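Local coordinates for putative branched-chain amino acid ABC transporter, periplasmic branched-chain amino acid-binding protein (Pseudomonas protegens Pf-5, PDB 4RU0) that probably serves as the periplasmic solute-binding component of an ABC importer for branched-chain amino acids or related compounds, capturing its ligand between two lobes, at residues Glu84-Ala87 and Glu88-Ile91; Tyr118-Ser121 and Glu122-Glu125; Ala141-Gly144 and Thr145-Pro148; Val153-Phe157 and Tyr158-Ser162. One frame throughout, in Å; residues are numbered along the deposited sequence.

Contact 1: residues Glu84-Ala87 and Glu88-Ile91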
ATOM      1  N   GLU A  84     -17.472   5.472   5.815  1.00 43.60           N
ATOM      2  CA  GLU A  84     -17.934   6.226   4.651  1.00 40.38           C
ATOM      3  C   GLU A  84     -16.806   6.974   3.948  1.00 52.48           C
ATOM      4  O   GLU A  84     -17.041   8.012   3.324  1.00 58.65           O
ATOM      5  CB  GLU A  84     -19.028   7.211   5.056  1.00 40.70           C
ATOM      6  CG  GLU A  84     -20.166   6.569   5.820  1.00 72.06           C
ATOM      7  CD  GLU A  84     -21.409   7.434   5.854  1.00 77.65           C
ATOM      8  OE1 GLU A  84     -21.540   8.315   4.976  1.00 82.03           O
ATOM      9  OE2 GLU A  84     -22.253   7.235   6.756  1.00 73.24           O
ATOM     10  N   TRP A  85     -15.586   6.450   4.076  1.00 47.25           N
ATOM     11  CA  TRP A  85     -14.411   6.990   3.395  1.00 47.31           C
ATOM     12  C   TRP A  85     -14.040   8.406   3.885  1.00 45.12           C
ATOM     13  O   TRP A  85     -13.207   9.083   3.277  1.00 42.62           O
ATOM     14  CB  TRP A  85     -14.650   6.976   1.874  1.00 38.06           C
ATOM     15  CG  TRP A  85     -13.417   7.131   1.027  1.00 53.31           C
ATOM     16  CD1 TRP A  85     -12.491   6.168   0.738  1.00 51.32           C
ATOM     17  CD2 TRP A  85     -12.994   8.315   0.337  1.00 56.13           C
ATOM     18  NE1 TRP A  85     -11.509   6.685  -0.077  1.00 51.54           N
ATOM     19  CE2 TRP A  85     -11.795   8.000  -0.339  1.00 55.92           C
ATOM     20  CE3 TRP A  85     -13.509   9.612   0.230  1.00 52.22           C
ATOM     21  CZ2 TRP A  85     -11.104   8.938  -1.111  1.00 52.60           C
ATOM     22  CZ3 TRP A  85     -12.822  10.541  -0.536  1.00 51.95           C
ATOM     23  CH2 TRP A  85     -11.633  10.197  -1.197  1.00 50.49           C
ATOM     24  N   THR A  86     -14.637   8.841   4.994  1.00 36.04           N
ATOM     25  CA  THR A  86     -14.352  10.169   5.538  1.00 44.32           C
ATOM     26  C   THR A  86     -13.522  10.116   6.819  1.00 41.73           C
ATOM     27  O   THR A  86     -13.499   9.107   7.529  1.00 43.46           O
ATOM     28  CB  THR A  86     -15.644  10.954   5.846  1.00 35.74           C
ATOM     29  OG1 THR A  86     -16.319  10.354   6.958  1.00 53.96           O
ATOM     30  CG2 THR A  86     -16.565  10.975   4.634  1.00 36.90           C
ATOM     31  N   ALA A  87     -12.851  11.223   7.113  1.00 38.49           N
ATOM     32  CA  ALA A  87     -12.022  11.328   8.306  1.00 32.33           C
ATOM     33  C   ALA A  87     -12.874  11.405   9.563  1.00 32.64           C
ATOM     34  O   ALA A  87     -12.526  10.837  10.594  1.00 44.42           O
ATOM     35  CB  ALA A  87     -11.105  12.556   8.209  1.00 31.40           C
ATOM     36  N   GLU A  88     -13.991  12.120   9.470  1.00 39.87           N
ATOM     37  CA  GLU A  88     -14.869  12.342  10.613  1.00 40.22           C
ATOM     38  C   GLU A  88     -15.367  11.028  11.204  1.00 34.32           C
ATOM     39  O   GLU A  88     -15.306  10.820  12.421  1.00 34.23           O
ATOM     40  CB  GLU A  88     -16.059  13.218  10.208  1.00 49.99           C
ATOM     41  CG  GLU A  88     -17.118  13.371  11.290  1.00 61.61           C
ATOM     42  CD  GLU A  88     -16.577  14.018  12.551  1.00 70.69           C
ATOM     43  OE1 GLU A  88     -15.753  14.953  12.434  1.00 74.24           O
ATOM     44  OE2 GLU A  88     -16.975  13.591  13.657  1.00 71.22           O
ATOM     45  N   LYS A  89     -15.845  10.137  10.342  1.00 35.19           N
ATOM     46  CA  LYS A  89     -16.368   8.864  10.814  1.00 41.45           C
ATOM     47  C   LYS A  89     -15.233   7.884  11.096  1.00 35.73           C
ATOM     48  O   LYS A  89     -15.324   7.078  12.017  1.00 36.20           O
ATOM     49  CB  LYS A  89     -17.355   8.282   9.804  1.00 45.85           C
ATOM     50  CG  LYS A  89     -18.525   9.208   9.531  1.00 53.15           C
ATOM     51  CD  LYS A  89     -19.812   8.446   9.289  1.00 60.40           C
ATOM     52  CE  LYS A  89     -20.990   9.404   9.175  1.00 63.04           C
ATOM     53  NZ  LYS A  89     -22.298   8.694   9.119  1.00 68.00           N
ATOM     54  N   GLY A  90     -14.163   7.968  10.310  1.00 34.96           N
ATOM     55  CA  GLY A  90     -12.964   7.189  10.569  1.00 34.48           C
ATOM     56  C   GLY A  90     -12.491   7.364  12.005  1.00 33.95           C
ATOM     57  O   GLY A  90     -12.197   6.393  12.705  1.00 34.31           O
ATOM     58  N   ILE A  91     -12.447   8.617  12.446  1.00 33.22           N
ATOM     59  CA  ILE A  91     -12.053   8.962  13.801  1.00 32.75           C
ATOM     60  C   ILE A  91     -13.009   8.373  14.834  1.00 33.72           C
ATOM     61  O   ILE A  91     -12.571   7.843  15.860  1.00 33.78           O
ATOM     62  CB  ILE A  91     -11.976  10.489  13.972  1.00 31.99           C
ATOM     63  CG1 ILE A  91     -10.746  11.030  13.243  1.00 34.00           C
ATOM     64  CG2 ILE A  91     -11.936  10.873  15.438  1.00 31.82           C
ATOM     65  CD1 ILE A  91     -10.715  12.552  13.124  1.00 30.48           C
TER
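Lys89 folds back over Thr86 at the start of helix 87-97, where the threonine occupies the N-cap position. Followed outward from CB, the lysine first passes the threonine hydroxyl: CB and CG lie 3.7 and 3.6 Å from Thr86 OG1, because chi1 of -59° turns CG to the side of its own backbone N, the very group that the hydroxyl caps. The chain then bends at chi2, and CD and CE run past the carboxylate of Glu84, two residues before the cap. At the tip, NZ closes a salt bridge to Glu84 OE2 at 2.8 Å, arriving from above the carboxylate plane rather than within it. With an alanine at Lys89, the Glu84 carboxylate would probably lose its mate and become freer to turn.

Behind these side chains the first helical turn forms, Gly90 N bonding to Thr86 O at 3.1 Å and Ile91 N to Ala87 O at 2.9 Å. The loop also carries Trp85, whose ring stacks on Tyr46 and meets Tyr41 of the ligand pocket edge to face. Thr86 OG1 has a second partner in Thr83 O, and the capping bond it accepts from Lys89 N is weak at 3.4 Å though fairly straight, with 164° at the hydrogen.

Contact 2: residues Tyr118-Ser121 and Glu122-Glu125; sequences YALS and ERAE
Ala124 N donates to Leu120 O at 2.9 Å. One residue on, Glu125 N reaches Ser121 O at 3.3 Å, a weak bond. Between them and the preceding turn the helix is kinked: the amides of Glu122 and Arg123 make no bond to the turn before, and a water stands in for one of them. Arg123 N donates to that water at 3.2 Å, and the water in turn donates to Ala119 O, although the modelled separation there is too short to be trusted closely.

The same water lies at the edge of the Arg123 guanidinium, in its plane. That side chain starts with CG between its backbone N and carbonyl carbon (chi1 80°), which sets CG 3.7 Å from Leu120 O. Its CD then lies 4.2 Å from Leu120 CD2, and after a bend at chi3 NH1 forms a salt bridge with Glu95 on helix 87-97. On the inner side, Ala124 CB sits 3.2 Å from Leu120 O, while Leu120 and Ala124 both pack on Leu131. Ser121 OG is satisfied by Asn150 ND2.

This is a water-inserted kink in an amphipathic helix, one that covers strand 131-132 in the alpha/beta fold of a periplasmic binding protein.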
ATOM      1  N   TYR A 118      -4.138  10.149   8.722  1.00 22.99           N
ATOM      2  CA  TYR A 118      -3.395  11.363   9.005  1.00 23.38           C
ATOM      3  C   TYR A 118      -3.870  12.000  10.314  1.00 32.74           C
ATOM      4  O   TYR A 118      -3.064  12.379  11.160  1.00 32.69           O
ATOM      5  CB  TYR A 118      -3.541  12.353   7.851  1.00 23.88           C
ATOM      6  CG  TYR A 118      -2.540  13.482   7.883  1.00 30.88           C
ATOM      7  CD1 TYR A 118      -1.253  13.307   7.382  1.00 39.37           C
ATOM      8  CD2 TYR A 118      -2.878  14.724   8.401  1.00 28.63           C
ATOM      9  CE1 TYR A 118      -0.331  14.335   7.402  1.00 44.23           C
ATOM     10  CE2 TYR A 118      -1.955  15.769   8.425  1.00 33.10           C
ATOM     11  CZ  TYR A 118      -0.684  15.566   7.927  1.00 42.16           C
ATOM     12  OH  TYR A 118       0.239  16.591   7.946  1.00 47.48           O
ATOM     13  N   ALA A 119      -5.184  12.092  10.479  1.00 26.55           N
ATOM     14  CA  ALA A 119      -5.773  12.746  11.641  1.00 29.13           C
ATOM     15  C   ALA A 119      -5.556  11.959  12.929  1.00 37.47           C
ATOM     16  O   ALA A 119      -5.504  12.535  14.017  1.00 40.94           O
ATOM     17  CB  ALA A 119      -7.263  12.970  11.415  1.00 26.04           C
ATOM     18  N   LEU A 120      -5.422  10.643  12.804  1.00 23.70           N
ATOM     19  CA  LEU A 120      -5.352   9.764  13.974  1.00 31.82           C
ATOM     20  C   LEU A 120      -3.949   9.598  14.547  1.00 23.89           C
ATOM     21  O   LEU A 120      -3.784   9.080  15.644  1.00 24.19           O
ATOM     22  CB  LEU A 120      -5.900   8.381  13.619  1.00 23.38           C
ATOM     23  CG  LEU A 120      -7.406   8.200  13.495  1.00 23.59           C
ATOM     24  CD1 LEU A 120      -7.692   6.782  13.019  1.00 23.65           C
ATOM     25  CD2 LEU A 120      -8.082   8.465  14.829  1.00 24.01           C
ATOM     26  N   SER A 121      -2.948  10.021  13.787  1.00 23.91           N
ATOM     27  CA  SER A 121      -1.552   9.749  14.109  1.00 24.30           C
ATOM     28  C   SER A 121      -1.140  10.153  15.525  1.00 31.02           C
ATOM     29  O   SER A 121      -0.514   9.372  16.242  1.00 26.98           O
ATOM     30  CB  SER A 121      -0.644  10.454  13.099  1.00 29.66           C
ATOM     31  OG  SER A 121       0.723  10.256  13.416  1.00 33.11           O
ATOM     32  N   GLU A 122      -1.492  11.367  15.931  1.00 25.85           N
ATOM     33  CA  GLU A 122      -1.026  11.880  17.206  1.00 27.08           C
ATOM     34  C   GLU A 122      -1.728  11.200  18.373  1.00 34.45           C
ATOM     35  O   GLU A 122      -1.094  10.868  19.377  1.00 36.25           O
ATOM     36  CB  GLU A 122      -1.206  13.400  17.269  1.00 28.13           C
ATOM     37  CG  GLU A 122      -0.428  14.124  16.174  1.00 42.38           C
ATOM     38  CD  GLU A 122      -0.559  15.639  16.235  1.00 57.03           C
ATOM     39  OE1 GLU A 122      -1.595  16.174  15.779  1.00 67.90           O
ATOM     40  OE2 GLU A 122       0.387  16.302  16.717  1.00 61.96           O
ATOM     41  N   ARG A 123      -3.027  10.961  18.249  1.00 32.64           N
ATOM     42  CA  ARG A 123      -3.745  10.368  19.369  1.00 36.77           C
ATOM     43  C   ARG A 123      -3.530   8.858  19.417  1.00 33.45           C
ATOM     44  O   ARG A 123      -3.724   8.230  20.457  1.00 34.50           O
ATOM     45  CB  ARG A 123      -5.237  10.726  19.321  1.00 33.17           C
ATOM     46  CG  ARG A 123      -6.097   9.931  18.372  1.00 28.52           C
ATOM     47  CD  ARG A 123      -7.574  10.264  18.615  1.00 30.36           C
ATOM     48  NE  ARG A 123      -7.953  11.610  18.169  1.00 26.12           N
ATOM     49  CZ  ARG A 123      -9.186  12.112  18.261  1.00 26.64           C
ATOM     50  NH1 ARG A 123     -10.168  11.397  18.793  1.00 26.68           N
ATOM     51  NH2 ARG A 123      -9.446  13.335  17.821  1.00 27.35           N
ATOM     52  N   ALA A 124      -3.091   8.284  18.302  1.00 25.46           N
ATOM     53  CA  ALA A 124      -2.713   6.875  18.279  1.00 25.44           C
ATOM     54  C   ALA A 124      -1.448   6.643  19.100  1.00 32.55           C
ATOM     55  O   ALA A 124      -1.306   5.616  19.758  1.00 29.81           O
ATOM     56  CB  ALA A 124      -2.509   6.395  16.853  1.00 32.46           C
ATOM     57  N   GLU A 125      -0.528   7.601  19.046  1.00 26.92           N
ATOM     58  CA  GLU A 125       0.701   7.527  19.828  1.00 28.22           C
ATOM     59  C   GLU A 125       0.396   7.593  21.323  1.00 40.26           C
ATOM     60  O   GLU A 125       0.941   6.813  22.109  1.00 48.55           O
ATOM     61  CB  GLU A 125       1.662   8.647  19.428  1.00 40.16           C
ATOM     62  CG  GLU A 125       2.988   8.621  20.174  1.00 50.30           C
ATOM     63  CD  GLU A 125       4.086   9.391  19.452  1.00 62.46           C
ATOM     64  OE1 GLU A 125       3.925   9.681  18.243  1.00 64.72           O
ATOM     65  OE2 GLU A 125       5.114   9.702  20.091  1.00 66.90           O
TER
HETATM   66  O   HOH W   1      -4.940  12.608  16.353  1.00 28.53           O

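Contact 3: residues Ala141-Gly144 and Thr145-Pro148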
ATOM      1  N   ALA A 141       7.192   8.525   8.679  1.00 27.27           N
ATOM      2  CA  ALA A 141       6.908   7.557   9.731  1.00 27.33           C
ATOM      3  C   ALA A 141       7.691   6.264   9.498  1.00 32.41           C
ATOM      4  O   ALA A 141       7.564   5.304  10.264  1.00 31.48           O
ATOM      5  CB  ALA A 141       5.419   7.277   9.822  1.00 26.12           C
ATOM      6  N   THR A 142       8.497   6.239   8.442  1.00 28.43           N
ATOM      7  CA  THR A 142       9.465   5.168   8.259  1.00 29.58           C
ATOM      8  C   THR A 142      10.410   5.142   9.460  1.00 31.13           C
ATOM      9  O   THR A 142      10.794   4.074   9.943  1.00 35.37           O
ATOM     10  CB  THR A 142      10.278   5.340   6.961  1.00 29.97           C
ATOM     11  OG1 THR A 142       9.392   5.415   5.837  1.00 28.73           O
ATOM     12  CG2 THR A 142      11.228   4.170   6.764  1.00 31.36           C
ATOM     13  N   ASP A 143      10.773   6.331   9.939  1.00 23.45           N
ATOM     14  CA  ASP A 143      11.627   6.470  11.113  1.00 25.09           C
ATOM     15  C   ASP A 143      10.804   6.280  12.384  1.00 30.03           C
ATOM     16  O   ASP A 143      10.236   7.232  12.919  1.00 28.98           O
ATOM     17  CB  ASP A 143      12.314   7.841  11.119  1.00 25.22           C
ATOM     18  CG  ASP A 143      13.425   7.952  12.163  1.00 37.02           C
ATOM     19  OD1 ASP A 143      13.496   7.106  13.083  1.00 33.14           O
ATOM     20  OD2 ASP A 143      14.235   8.902  12.065  1.00 36.48           O
ATOM     21  N   GLY A 144      10.755   5.048  12.874  1.00 30.43           N
ATOM     22  CA  GLY A 144       9.980   4.743  14.061  1.00 30.25           C
ATOM     23  C   GLY A 144      10.536   5.308  15.354  1.00 30.85           C
ATOM     24  O   GLY A 144       9.922   5.144  16.407  1.00 28.96           O
ATOM     25  N   THR A 145      11.689   5.971  15.298  1.00 28.77           N
ATOM     26  CA  THR A 145      12.215   6.626  16.494  1.00 36.70           C
ATOM     27  C   THR A 145      11.434   7.907  16.745  1.00 33.75           C
ATOM     28  O   THR A 145      11.405   8.418  17.864  1.00 31.61           O
ATOM     29  CB  THR A 145      13.722   6.961  16.390  1.00 38.14           C
ATOM     30  OG1 THR A 145      13.933   7.964  15.385  1.00 30.97           O
ATOM     31  CG2 THR A 145      14.530   5.717  16.068  1.00 33.72           C
ATOM     32  N   VAL A 146      10.805   8.420  15.692  1.00 30.23           N
ATOM     33  CA  VAL A 146       9.994   9.629  15.799  1.00 31.80           C
ATOM     34  C   VAL A 146       8.513   9.260  15.749  1.00 24.50           C
ATOM     35  O   VAL A 146       7.669   9.949  16.319  1.00 24.21           O
ATOM     36  CB  VAL A 146      10.349  10.636  14.688  1.00 25.20           C
ATOM     37  CG1 VAL A 146       9.399  11.826  14.686  1.00 24.36           C
ATOM     38  CG2 VAL A 146      11.787  11.111  14.865  1.00 27.03           C
ATOM     39  N   PHE A 147       8.210   8.140  15.096  1.00 35.16           N
ATOM     40  CA  PHE A 147       6.832   7.666  14.967  1.00 30.53           C
ATOM     41  C   PHE A 147       6.630   6.262  15.534  1.00 27.40           C
ATOM     42  O   PHE A 147       6.426   5.316  14.779  1.00 27.13           O
ATOM     43  CB  PHE A 147       6.404   7.698  13.502  1.00 22.00           C
ATOM     44  CG  PHE A 147       6.258   9.081  12.951  1.00 21.09           C
ATOM     45  CD1 PHE A 147       7.348   9.745  12.417  1.00 21.14           C
ATOM     46  CD2 PHE A 147       5.028   9.720  12.968  1.00 20.55           C
ATOM     47  CE1 PHE A 147       7.212  11.019  11.909  1.00 24.70           C
ATOM     48  CE2 PHE A 147       4.887  10.991  12.461  1.00 20.75           C
ATOM     49  CZ  PHE A 147       5.978  11.644  11.930  1.00 21.55           C
ATOM     50  N   PRO A 148       6.651   6.134  16.869  1.00 28.23           N
ATOM     51  CA  PRO A 148       6.571   4.836  17.548  1.00 28.50           C
ATOM     52  C   PRO A 148       5.365   3.997  17.134  1.00 26.75           C
ATOM     53  O   PRO A 148       5.498   2.782  17.004  1.00 27.97           O
ATOM     54  CB  PRO A 148       6.464   5.220  19.031  1.00 27.72           C
ATOM     55  CG  PRO A 148       6.981   6.600  19.115  1.00 27.19           C
ATOM     56  CD  PRO A 148       6.643   7.255  17.824  1.00 25.56           C
TER
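Asp143 O receives two backbone amides from the following residues, Val146 N and Phe147 N, each at 3.1 Å, which curls the chain into a compact turn. The two donors come from different directions: Phe147 N lies in the carbonyl plane, whereas Val146 N stands 46° above it.

The side chain of the same residue adds to the turn. With CG anti to the backbone N (chi1 -169°), OD1 swings forward to accept from Thr145 N at 3.1 Å, the amide meeting it on the anti side, 33° out of the carboxylate plane; this Asx turn, joined to the backbone bonds, makes up an Asx motif. Thr145 OG1 also donates to OD1; its modelled length of 2.5 Å is very short and should be read with caution. The amide bond to this buried oxygen would tend to favour a charged carboxylate, and OD2 has a long, weak ion pair with Arg422. Replacing Asp143 with an alanine would probably leave Thr145 N, and the nearby hydroxyl, without the OD1 acceptor and let the turn relax.

Farther along, Phe147 folds back on Ala141, whose CB lies over one face of its ring, 4.1 Å from the centroid, in a CH-pi contact, while Asp143 O sits at the ring edge near its plane. Gly144 O is held by Arg441 NH2.

The whole turn lies in the loop between strands 131-132 and 150-151. Helix 418-435 flanks it, with Asp426 and Ala429 against Asp143 and Phe432 against the Phe147 ring.

Contact 4: residues Val153-Phe157 and Tyr158-Ser162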
ATOM      1  N   VAL A 153       3.673   0.610   6.198  1.00 26.38           N
ATOM      2  CA  VAL A 153       4.271  -0.671   5.865  1.00 29.35           C
ATOM      3  C   VAL A 153       4.404  -1.037   4.394  1.00 38.38           C
ATOM      4  O   VAL A 153       3.532  -0.770   3.586  1.00 35.79           O
ATOM      5  CB  VAL A 153       3.576  -1.832   6.592  1.00 28.70           C
ATOM      6  CG1 VAL A 153       4.539  -2.984   6.745  1.00 30.88           C
ATOM      7  CG2 VAL A 153       3.114  -1.398   7.957  1.00 37.52           C
HETATM    8  N   MSE A 154       5.514  -1.701   4.107  1.00 35.53           N
HETATM    9  CA  MSE A 154       5.834  -2.270   2.816  1.00 38.96           C
HETATM   10  C   MSE A 154       6.310  -1.317   1.755  1.00 37.14           C
HETATM   11  O   MSE A 154       7.380  -1.547   1.185  1.00 38.92           O
HETATM   12  CB  MSE A 154       4.604  -2.993   2.318  1.00 29.40           C
HETATM   13  CG  MSE A 154       5.000  -4.340   1.761  1.00 44.26           C
HETATM   14 SE   MSE A 154       3.360  -5.350   1.517  1.00 77.83          SE
HETATM   15  CE  MSE A 154       3.544  -6.373   3.171  1.00 58.20           C
ATOM     16  N   LEU A 155       5.533  -0.304   1.427  1.00 24.24           N
ATOM     17  CA  LEU A 155       5.980   0.643   0.444  1.00 22.52           C
ATOM     18  C   LEU A 155       5.587   2.064   0.740  1.00 24.48           C
ATOM     19  O   LEU A 155       4.432   2.381   0.757  1.00 29.32           O
ATOM     20  CB  LEU A 155       5.458   0.227  -0.932  1.00 30.54           C
ATOM     21  CG  LEU A 155       6.112   0.913  -2.120  1.00 24.06           C
ATOM     22  CD1 LEU A 155       7.572   0.550  -2.203  1.00 24.01           C
ATOM     23  CD2 LEU A 155       5.402   0.560  -3.395  1.00 21.87           C
ATOM     24  N   THR A 156       6.558   2.932   0.903  1.00 19.67           N
ATOM     25  CA  THR A 156       6.296   4.354   0.934  1.00 18.13           C
ATOM     26  C   THR A 156       6.482   4.941  -0.449  1.00 17.21           C
ATOM     27  O   THR A 156       7.170   4.387  -1.271  1.00 24.08           O
ATOM     28  CB  THR A 156       7.205   5.100   1.904  1.00 23.67           C
ATOM     29  OG1 THR A 156       8.553   5.027   1.455  1.00 25.00           O
ATOM     30  CG2 THR A 156       7.098   4.513   3.284  1.00 24.75           C
ATOM     31  N   PHE A 157       5.866   6.078  -0.687  1.00 19.66           N
ATOM     32  CA  PHE A 157       6.016   6.769  -1.961  1.00 18.07           C
ATOM     33  C   PHE A 157       7.469   7.131  -2.266  1.00 22.35           C
ATOM     34  O   PHE A 157       7.855   7.230  -3.433  1.00 16.11           O
ATOM     35  CB  PHE A 157       5.141   8.020  -1.979  1.00 14.73           C
ATOM     36  CG  PHE A 157       3.672   7.723  -1.899  1.00 15.16           C
ATOM     37  CD1 PHE A 157       3.093   6.784  -2.745  1.00 15.77           C
ATOM     38  CD2 PHE A 157       2.869   8.361  -0.960  1.00 28.68           C
ATOM     39  CE1 PHE A 157       1.733   6.500  -2.669  1.00 26.28           C
ATOM     40  CE2 PHE A 157       1.510   8.080  -0.874  1.00 24.21           C
ATOM     41  CZ  PHE A 157       0.942   7.148  -1.733  1.00 20.67           C
ATOM     42  N   TYR A 158       8.285   7.309  -1.230  1.00 17.13           N
ATOM     43  CA  TYR A 158       9.708   7.558  -1.456  1.00 25.32           C
ATOM     44  C   TYR A 158      10.359   6.327  -2.072  1.00 24.98           C
ATOM     45  O   TYR A 158      11.048   6.425  -3.086  1.00 24.96           O
ATOM     46  CB  TYR A 158      10.426   7.944  -0.159  1.00 16.97           C
ATOM     47  CG  TYR A 158      10.313   9.409   0.195  1.00 23.41           C
ATOM     48  CD1 TYR A 158       9.218  10.160  -0.209  1.00 22.88           C
ATOM     49  CD2 TYR A 158      11.304  10.045   0.934  1.00 29.63           C
ATOM     50  CE1 TYR A 158       9.109  11.502   0.120  1.00 27.36           C
ATOM     51  CE2 TYR A 158      11.205  11.388   1.265  1.00 29.53           C
ATOM     52  CZ  TYR A 158      10.105  12.112   0.852  1.00 38.94           C
ATOM     53  OH  TYR A 158       9.989  13.448   1.171  1.00 45.93           O
ATOM     54  N   SER A 159      10.136   5.165  -1.462  1.00 25.88           N
ATOM     55  CA  SER A 159      10.655   3.915  -2.009  1.00 25.30           C
ATOM     56  C   SER A 159      10.080   3.624  -3.390  1.00 18.99           C
ATOM     57  O   SER A 159      10.770   3.090  -4.248  1.00 23.36           O
ATOM     58  CB  SER A 159      10.350   2.746  -1.072  1.00 20.82           C
ATOM     59  OG  SER A 159      11.005   2.900   0.169  1.00 26.68           O
ATOM     60  N   GLU A 160       8.811   3.968  -3.589  1.00 29.17           N
ATOM     61  CA  GLU A 160       8.150   3.718  -4.863  1.00 27.42           C
ATOM     62  C   GLU A 160       8.878   4.448  -5.983  1.00 21.02           C
ATOM     63  O   GLU A 160       9.085   3.892  -7.062  1.00 22.27           O
ATOM     64  CB  GLU A 160       6.687   4.148  -4.831  1.00 17.09           C
ATOM     65  CG  GLU A 160       5.906   3.675  -6.050  1.00 17.45           C
ATOM     66  CD  GLU A 160       4.547   4.337  -6.171  1.00 33.64           C
ATOM     67  OE1 GLU A 160       4.380   5.468  -5.659  1.00 27.11           O
ATOM     68  OE2 GLU A 160       3.646   3.728  -6.784  1.00 37.73           O
ATOM     69  N   ALA A 161       9.277   5.687  -5.713  1.00 24.01           N
ATOM     70  CA  ALA A 161      10.048   6.468  -6.668  1.00 18.00           C
ATOM     71  C   ALA A 161      11.311   5.715  -7.052  1.00 20.95           C
ATOM     72  O   ALA A 161      11.617   5.573  -8.236  1.00 26.09           O
ATOM     73  CB  ALA A 161      10.393   7.834  -6.093  1.00 17.00           C
ATOM     74  N   SER A 162      12.028   5.215  -6.050  1.00 19.81           N
ATOM     75  CA  SER A 162      13.258   4.473  -6.303  1.00 24.03           C
ATOM     76  C   SER A 162      13.017   3.228  -7.160  1.00 20.68           C
ATOM     77  O   SER A 162      13.737   3.003  -8.124  1.00 21.41           O
ATOM     78  CB  SER A 162      13.926   4.078  -4.991  1.00 21.24           C
ATOM     79  OG  SER A 162      15.195   3.488  -5.231  1.00 28.57           O
TER
HETATM   80  O   HOH W   2      10.484   4.631   3.124  1.00 16.86           O
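Thr156 holds OG1 between its backbone N and carbonyl carbon (chi1 65°), which aims the hydroxyl of this N-cap residue of helix 157-172 at Ser159 N. Glu160, with CG anti to its backbone N (chi1 -170°) and an extended chain, instead runs alongside Phe157, both pointing the same way. Its OE1 comes to 3.4 Å from Phe157 CD1 at the ring edge, near the ring plane, the carboxylate being turned 35° from the ring. The other oxygen, OE2, accepts from Ile268 N, which helps to fix the rotation of the carboxylate.

The Phe157 side chain lies about 5 Å from the bound pentaoxaheptadecane; its ring meets Tyr192, one of the residues lining that site, edge to face, and makes a cation-pi contact with Arg241.

Backbone bonds start the helix beneath, Thr156 O accepting from Glu160 N at 2.9 Å and Phe157 O from Ala161 N at 3.1 Å. Leu155 covers this turn, crossing Glu160 at about a right angle: CD1 rests 3.7 Å from Ser159 CB and CD2 lies against Glu160 CB.

Ser159 OG has its main partner in Glu392. The capping bond from Ser159 N to Thr156 OG1 is weak by its length of 3.3 Å, though nearly straight, and a water 2.6 Å from Thr156 OG1 donates a further weak bond to Ser159 OG.

Read from the N terminus, the four contacts follow one another in series; none nests within or crosses another, and each closes only a short local turn. Contact 1 starts helix 87-97 after strand 76-82, and its Ile91 packs on Ala119, Leu120 and Arg123 of contact 2, joining that helix to helix 114-126. Contact 2 in turn touches contact 3, where Glu125 OE1 meets Pro148 CD, so the helix is tied to the loop between strands 131-132 and 150-151. Thr142 of that loop packs on Thr156 of contact 4, which opens helix 157-172. Contacts 1 and 4, about 25 Å apart between centres, do not touch.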